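PDB 1U53: secreted protein ASP-2 from Necator americanus, which is a secreted hookworm protein of the CAP (pathogenesis-related-1) family and a vaccine antigen, its molecular role not firmly established. Local coordinates for residues K19-E22 and M23-L27. Numbering follows the deposited sequence.
Sequences KFLE and MHNSL. Unlike the reference sequence in segment 23-27: Met23 (reference Leu).
Phe20 O accepts two hydrogen bonds from His24, one turn further along helix 14-32 of the CAP-family alpha-beta-alpha sandwich, which packs against the central sheet. His24 N donates the usual i+4 bond at 2.9 Å, and His24 ND1 adds a second of equal length to Phe20 O. The two donors arrive from opposite faces of the carbonyl plane, ND1 lying 38° out of it, so they do not compete for one position. Because Phe20 O sits near the plane of the imidazole, at its edge, the bond to ND1 fixes the ring's rotation and makes ND1 the donor. A chi1 of -83° carries His24 CG back beside its own backbone N, which brings ND1 over the preceding turn. The other ring nitrogen, NE2, is hydrogen-bonded to Tyr163, tying this buried histidine to strand 157-164. Ordinary helical bonds continue the ladder, among them a nearly straight one from Asn25 N to Leu21 O. Further out, Phe20 CD1 and His24 CE1 approach to 4.3 Å obliquely, with the phenyl ring packed against strands 145-152 and 157-164. On another side of the helix, Leu21 CD1 lies 3.8 Å from Asn25 ND2, while Asn25 OD1 accepts from Met53 N. Met23 differs from the reference leucine; the bend at Lys19 chi2 (64°) lays the end of the lysine chain across Met23, placing Lys19 CE 3.5 Å from Met23 SD.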
loop_
_atom_site.group_PDB
_atom_site.type_symbol
_atom_site.label_atom_id
_atom_site.label_comp_id
_atom_site.label_asym_id
_atom_site.label_seq_id
_atom_site.Cartn_x
_atom_site.Cartn_y
_atom_site.Cartn_z
ATOM N N LYS A 19 -3.913 -10.867 4.929
ATOM C CA LYS A 19 -4.177 -9.630 5.670
ATOM C C LYS A 19 -3.690 -8.435 4.888
ATOM O O LYS A 19 -4.396 -7.436 4.739
ATOM C CB LYS A 19 -3.536 -9.701 7.064
ATOM C CG LYS A 19 -3.838 -8.521 7.972
ATOM C CD LYS A 19 -5.332 -8.466 8.263
ATOM C CE LYS A 19 -5.691 -7.417 9.258
ATOM N NZ LYS A 19 -7.197 -7.321 9.309
ATOM N N PHE A 20 -2.490 -8.548 4.335
ATOM C CA PHE A 20 -1.953 -7.415 3.554
ATOM C C PHE A 20 -2.852 -7.084 2.370
ATOM O O PHE A 20 -3.223 -5.947 2.168
ATOM C CB PHE A 20 -0.545 -7.731 3.010
ATOM C CG PHE A 20 0.563 -7.394 3.962
ATOM C CD1 PHE A 20 0.736 -6.085 4.431
ATOM C CD2 PHE A 20 1.427 -8.373 4.411
ATOM C CE1 PHE A 20 1.811 -5.776 5.354
ATOM C CE2 PHE A 20 2.498 -8.058 5.302
ATOM C CZ PHE A 20 2.660 -6.768 5.761
ATOM N N LEU A 21 -3.229 -8.104 1.585
ATOM C CA LEU A 21 -4.020 -7.834 0.403
ATOM C C LEU A 21 -5.431 -7.314 0.778
ATOM O O LEU A 21 -5.915 -6.311 0.220
ATOM C CB LEU A 21 -4.156 -9.113 -0.445
ATOM C CG LEU A 21 -4.869 -8.853 -1.764
ATOM C CD1 LEU A 21 -4.053 -7.922 -2.731
ATOM C CD2 LEU A 21 -5.217 -10.154 -2.438
ATOM N N GLU A 22 -6.089 -7.966 1.734
ATOM C CA GLU A 22 -7.454 -7.505 2.104
ATOM C C GLU A 22 -7.478 -6.090 2.672
ATOM O O GLU A 22 -8.361 -5.291 2.296
ATOM C CB GLU A 22 -8.053 -8.485 3.110
ATOM C CG GLU A 22 -8.292 -9.805 2.399
ATOM C CD GLU A 22 -8.735 -10.892 3.311
ATOM O OE1 GLU A 22 -9.030 -10.577 4.485
ATOM O OE2 GLU A 22 -8.765 -12.061 2.835
ATOM N N MET A 23 -6.523 -5.785 3.551
ATOM C CA MET A 23 -6.385 -4.447 4.131
ATOM C C MET A 23 -6.115 -3.441 3.041
ATOM O O MET A 23 -6.682 -2.361 3.018
ATOM C CB MET A 23 -5.205 -4.356 5.093
ATOM C CG MET A 23 -5.319 -5.154 6.265
ATOM S SD MET A 23 -5.562 -4.242 7.793
ATOM C CE MET A 23 -5.220 -2.556 7.726
ATOM N N HIS A 24 -5.214 -3.771 2.111
ATOM C CA HIS A 24 -4.996 -2.784 1.035
ATOM C C HIS A 24 -6.235 -2.523 0.208
ATOM O O HIS A 24 -6.579 -1.360 -0.090
ATOM C CB HIS A 24 -3.835 -3.186 0.125
ATOM C CG HIS A 24 -2.484 -2.793 0.665
ATOM N ND1 HIS A 24 -1.863 -3.433 1.718
ATOM C CD2 HIS A 24 -1.626 -1.826 0.252
ATOM C CE1 HIS A 24 -0.693 -2.855 1.955
ATOM N NE2 HIS A 24 -0.530 -1.875 1.071
ATOM N N ASN A 25 -6.930 -3.595 -0.195
ATOM C CA ASN A 25 -8.129 -3.377 -1.030
ATOM C C ASN A 25 -9.271 -2.734 -0.266
ATOM O O ASN A 25 -9.988 -1.882 -0.810
ATOM C CB ASN A 25 -8.574 -4.650 -1.699
ATOM C CG ASN A 25 -7.724 -4.963 -2.891
ATOM O OD1 ASN A 25 -7.308 -4.055 -3.591
ATOM N ND2 ASN A 25 -7.423 -6.247 -3.102
ATOM N N SER A 26 -9.395 -3.091 1.004
ATOM C CA SER A 26 -10.400 -2.470 1.871
ATOM C C SER A 26 -10.199 -0.949 1.963
ATOM O O SER A 26 -11.129 -0.183 1.865
ATOM C CB SER A 26 -10.242 -3.033 3.283
ATOM O OG SER A 26 -11.123 -2.402 4.211
ATOM N N LEU A 27 -8.976 -0.538 2.230
ATOM C CA LEU A 27 -8.680 0.863 2.443
ATOM C C LEU A 27 -8.724 1.619 1.120
ATOM O O LEU A 27 -9.228 2.765 1.087
ATOM C CB LEU A 27 -7.305 0.974 3.126
ATOM C CG LEU A 27 -7.295 0.446 4.564
ATOM C CD1 LEU A 27 -5.879 0.286 5.118
ATOM C CD2 LEU A 27 -8.072 1.386 5.470
#